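Local coordinates for protein transcriptional regulator (GntR family) (Enterococcus faecalis, PDB 3DDV) that probably regulates transcription as a GntR-family protein, its UTRA domain being the part expected to sense a small-molecule effector, at residues C49-S54 and V130-A135; V94-Q99 and D110-V115. All blocks are in the same frame, centred on the assembly; numbering follows the deposited sequence.

Interaction 1 (C49-S54 and V130-A135)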
# COMPACT_ATOMS: atom_id res chain seq x y z
N CYS B 49 15.58 -22.88 13.12
CA CYS B 49 16.09 -22.17 11.95
C CYS B 49 17.39 -22.70 11.38
O CYS B 49 18.20 -23.34 12.02
CB CYS B 49 16.24 -20.68 12.31
SG CYS B 49 17.59 -20.28 13.40
N PHE B 50 17.57 -22.44 10.11
CA PHE B 50 18.78 -22.81 9.38
C PHE B 50 19.33 -21.55 8.75
O PHE B 50 18.59 -20.81 8.07
CB PHE B 50 18.41 -23.77 8.27
CG PHE B 50 19.55 -24.14 7.41
CD1 PHE B 50 20.34 -25.21 7.72
CD2 PHE B 50 19.81 -23.43 6.27
CE1 PHE B 50 21.39 -25.57 6.94
CE2 PHE B 50 20.86 -23.78 5.50
CZ PHE B 50 21.65 -24.86 5.83
N GLU B 51 20.60 -21.32 8.95
CA GLU B 51 21.23 -20.10 8.50
C GLU B 51 22.49 -20.38 7.68
O GLU B 51 23.35 -21.11 8.10
CB GLU B 51 21.56 -19.29 9.77
CG GLU B 51 22.53 -18.14 9.63
CD GLU B 51 22.77 -17.42 10.94
OE1 GLU B 51 21.80 -16.71 11.40
OE2 GLU B 51 23.92 -17.54 11.46
N VAL B 52 22.59 -19.78 6.51
CA VAL B 52 23.84 -19.75 5.77
C VAL B 52 24.49 -18.38 5.99
O VAL B 52 23.87 -17.35 5.76
CB VAL B 52 23.64 -19.94 4.24
CG1 VAL B 52 24.97 -20.11 3.54
CG2 VAL B 52 22.80 -21.11 4.02
N ALA B 53 25.74 -18.37 6.38
CA ALA B 53 26.42 -17.12 6.55
C ALA B 53 27.72 -17.10 5.75
O ALA B 53 28.49 -18.06 5.75
CB ALA B 53 26.66 -16.86 8.01
N SER B 54 27.95 -15.99 5.06
CA SER B 54 29.18 -15.81 4.31
C SER B 54 29.91 -14.55 4.77
O SER B 54 29.36 -13.47 4.76
CB SER B 54 28.89 -15.76 2.81
OG SER B 54 28.64 -17.06 2.29
N VAL B 130 23.88 -13.00 5.28
CA VAL B 130 23.33 -14.06 6.12
C VAL B 130 21.94 -14.36 5.62
O VAL B 130 21.17 -13.45 5.29
CB VAL B 130 23.34 -13.66 7.64
CG1 VAL B 130 22.87 -14.81 8.52
CG2 VAL B 130 24.75 -13.19 8.04
N ARG B 131 21.64 -15.64 5.49
CA ARG B 131 20.40 -16.03 4.83
C ARG B 131 19.83 -17.10 5.72
O ARG B 131 20.41 -18.19 5.86
CB ARG B 131 20.68 -16.56 3.44
CG ARG B 131 21.42 -15.54 2.56
CD ARG B 131 22.42 -16.20 1.64
NE ARG B 131 23.73 -16.21 2.23
CZ ARG B 131 24.79 -16.77 1.66
NH1 ARG B 131 24.71 -17.42 0.52
NH2 ARG B 131 25.95 -16.72 2.25
N THR B 132 18.72 -16.74 6.35
CA THR B 132 18.16 -17.56 7.36
C THR B 132 16.78 -18.00 6.98
O THR B 132 15.99 -17.25 6.44
CB THR B 132 18.10 -16.82 8.62
OG1 THR B 132 19.43 -16.47 8.99
CG2 THR B 132 17.48 -17.68 9.67
N GLN B 133 16.49 -19.25 7.31
CA GLN B 133 15.25 -19.86 6.99
C GLN B 133 14.64 -20.41 8.31
O GLN B 133 15.18 -21.36 8.95
CB GLN B 133 15.59 -20.95 6.00
CG GLN B 133 14.66 -21.03 4.84
CD GLN B 133 15.31 -21.40 3.58
OE1 GLN B 133 16.40 -20.94 3.28
NE2 GLN B 133 14.64 -22.23 2.80
N TYR B 134 13.57 -19.76 8.77
CA TYR B 134 12.88 -20.13 10.04
C TYR B 134 11.64 -20.97 9.72
O TYR B 134 10.90 -20.67 8.78
CB TYR B 134 12.35 -18.89 10.74
CG TYR B 134 13.40 -17.90 11.12
CD1 TYR B 134 14.05 -17.97 12.33
CD2 TYR B 134 13.69 -16.85 10.29
CE1 TYR B 134 15.00 -17.04 12.68
CE2 TYR B 134 14.62 -15.95 10.61
CZ TYR B 134 15.29 -16.04 11.80
OH TYR B 134 16.26 -15.12 12.08
N ALA B 135 11.43 -22.03 10.50
CA ALA B 135 10.15 -22.75 10.50
C ALA B 135 9.02 -21.80 10.89
O ALA B 135 9.02 -21.33 12.01
CB ALA B 135 10.19 -23.88 11.49

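Interaction 2 (V94-Q99 and D110-V115)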
# COMPACT_ATOMS: atom_id res chain seq x y z
N VAL B 94 8.65 -18.54 1.98
CA VAL B 94 9.02 -19.55 1.00
C VAL B 94 8.63 -20.94 1.48
O VAL B 94 8.57 -21.20 2.65
CB VAL B 94 10.53 -19.48 0.75
CG1 VAL B 94 11.00 -20.66 -0.01
CG2 VAL B 94 10.85 -18.22 -0.03
N GLN B 95 8.37 -21.85 0.56
CA GLN B 95 8.14 -23.25 0.93
C GLN B 95 9.42 -23.97 1.29
O GLN B 95 10.44 -23.74 0.67
CB GLN B 95 7.52 -23.98 -0.25
CG GLN B 95 6.42 -23.22 -0.93
CD GLN B 95 5.47 -24.15 -1.57
OE1 GLN B 95 5.58 -24.43 -2.75
NE2 GLN B 95 4.57 -24.72 -0.78
N ALA B 96 9.38 -24.88 2.26
CA ALA B 96 10.58 -25.65 2.64
C ALA B 96 10.99 -26.59 1.53
O ALA B 96 10.15 -27.31 0.99
CB ALA B 96 10.33 -26.43 3.88
N SER B 97 12.27 -26.56 1.16
CA SER B 97 12.85 -27.58 0.26
C SER B 97 13.01 -28.92 1.00
O SER B 97 12.86 -29.00 2.25
CB SER B 97 14.20 -27.13 -0.28
OG SER B 97 15.19 -27.30 0.71
N GLU B 98 13.29 -29.98 0.25
CA GLU B 98 13.42 -31.30 0.85
C GLU B 98 14.50 -31.21 1.90
O GLU B 98 14.34 -31.62 3.04
CB GLU B 98 13.81 -32.30 -0.21
CG GLU B 98 13.99 -33.76 0.27
CD GLU B 98 14.77 -34.59 -0.79
OE1 GLU B 98 14.68 -34.28 -2.03
OE2 GLU B 98 15.49 -35.54 -0.37
N GLN B 99 15.61 -30.61 1.46
CA GLN B 99 16.80 -30.39 2.27
C GLN B 99 16.53 -29.63 3.57
O GLN B 99 16.81 -30.11 4.68
CB GLN B 99 17.81 -29.64 1.39
CG GLN B 99 19.14 -29.42 2.02
CD GLN B 99 19.78 -30.72 2.48
OE1 GLN B 99 19.39 -31.31 3.54
NE2 GLN B 99 20.77 -31.20 1.70
N ASP B 110 6.32 -26.98 3.62
CA ASP B 110 5.98 -26.20 4.80
C ASP B 110 6.50 -24.78 4.71
O ASP B 110 7.41 -24.49 3.97
CB ASP B 110 6.53 -26.87 6.07
CG ASP B 110 5.61 -27.94 6.63
OD1 ASP B 110 4.51 -28.07 6.08
OD2 ASP B 110 5.98 -28.63 7.61
N ALA B 111 5.90 -23.92 5.50
CA ALA B 111 6.05 -22.48 5.36
C ALA B 111 7.30 -21.94 6.03
O ALA B 111 7.46 -22.10 7.25
CB ALA B 111 4.84 -21.79 5.97
N ILE B 112 8.13 -21.24 5.27
CA ILE B 112 9.41 -20.72 5.78
C ILE B 112 9.43 -19.22 5.75
O ILE B 112 9.07 -18.62 4.76
CB ILE B 112 10.61 -21.19 4.95
CG1 ILE B 112 10.83 -22.72 5.11
CG2 ILE B 112 11.81 -20.39 5.33
CD1 ILE B 112 11.17 -23.19 6.53
N LEU B 113 9.85 -18.61 6.85
CA LEU B 113 10.07 -17.18 6.87
C LEU B 113 11.53 -17.02 6.57
O LEU B 113 12.39 -17.53 7.31
CB LEU B 113 9.76 -16.55 8.24
CG LEU B 113 10.01 -15.05 8.18
CD1 LEU B 113 8.80 -14.40 7.51
CD2 LEU B 113 10.30 -14.45 9.48
N ARG B 114 11.82 -16.30 5.50
CA ARG B 114 13.18 -16.15 5.05
C ARG B 114 13.66 -14.78 5.29
O ARG B 114 13.02 -13.82 4.90
CB ARG B 114 13.29 -16.37 3.57
CG ARG B 114 14.75 -16.46 3.15
CD ARG B 114 14.92 -17.08 1.81
NE ARG B 114 14.76 -16.02 0.86
CZ ARG B 114 14.25 -16.17 -0.35
NH1 ARG B 114 13.86 -17.37 -0.75
NH2 ARG B 114 14.14 -15.11 -1.17
N VAL B 115 14.81 -14.68 5.89
CA VAL B 115 15.43 -13.39 6.08
C VAL B 115 16.80 -13.44 5.46
O VAL B 115 17.59 -14.29 5.79
CB VAL B 115 15.60 -13.03 7.58
CG1 VAL B 115 16.13 -11.61 7.72
CG2 VAL B 115 14.30 -13.20 8.24

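Interaction 1 (C49-S54 and V130-A135)
V130 lays its CG1 methyl on the E51 side chain, 3.5 Å from E51 CG, while V130 CG2 touches A53 CB. R131 pairs with V52 through two backbone hydrogen bonds, R131 N to V52 O and V52 N to R131 O, both 2.8 Å; their side chains lie on the opposite face of the sheet from V130. The R131 side chain bends at chi2 and chi3 (-94° at the latter), bringing the guanidinium back over V52: V52 CG1 lies over one of its faces, 3.8 Å from R131 NH2. At the guanidinium's edge, R131 NH2 makes a weak, bent hydrogen bond to S54 OG (2.7 Å, 131° at the hydrogen), and that hydroxyl is also bonded to E22. The R131 side chain lies about 4 Å from a bound magnesium ion. These strands, 46-56 and 126-135, are antiparallel inner neighbours in the six-stranded sheet of the UTRA domain. T132 OG1 gives E51 OE1 a weak bond of 3.4 Å, while E51 OE2 is salt-bridged to R39. Q133 and F50 exchange paired backbone bonds. Y134 CD1 meets C49 CB at 3.5 Å; C49 SG sits 5.0 Å from the Y134 ring centroid, 49° off its normal, a sulfur-aromatic contact, and the ring also stacks with F139.

Interaction 2 (V94-Q99 and D110-V115)
V94 and I112 are held by a pair of backbone hydrogen bonds, V94 N to I112 O at 2.8 Å and I112 N to V94 O at 2.7 Å. Two residues along, A96 N bonds to D110 O at 2.6 Å, and the same oxygen receives a CA-H...O contact from Q95 CA. The side chains of V94 and I112 share a face of the sheet. From the loop just after the strand, A96 CB rests 3.9 Å from I112 CG1; with chi1 at -68°, I112 CG1 stands anti to its carbonyl carbon, in contact with the alanine. Beyond V94, the R114 side chain turns at chi3 (86°), and R114 NH1 comes within 3.2 Å of V94 CG2, the two side chains meeting at a slant. The pairing joins two antiparallel neighbours, strands 84-95 and 111-121, the former outermost in this chain's sheet, with helix 98-104 inserted between them in sequence. S97 is the N-cap of that helix, its OG bonded to I100 N. The helix packs back on I112 through I100 and L104, and I106 from the following loop touches it too. D110 OD2 accepts the K107 N-H, consistent with a turn held closed just before the second strand. Farther out, a second subunit packs on this region: its V94 touches A111, its Q95 touches D110, and its L113 meets L113 of this chain.

Strand 46-56 comes first, and its partner in interaction 1, strand 126-135, arrives only near the end of the chain, so this contact closes a long loop of 75 residues. Interaction 2 is nested wholly inside that loop: strand 84-95 runs through helix 98-104 and returns as strand 111-121, a short closure of ten residues. The chain then turns directly into strand 126-135, which lies between strands 46-56 and 111-121. Backbone bonds, probably T132 N to V115 O and Y134 N to L113 O, join the two contacts, whose centres are 10 Å apart, so that both belong to one sheet, interaction 1 in its interior and interaction 2 at its 84-95 edge.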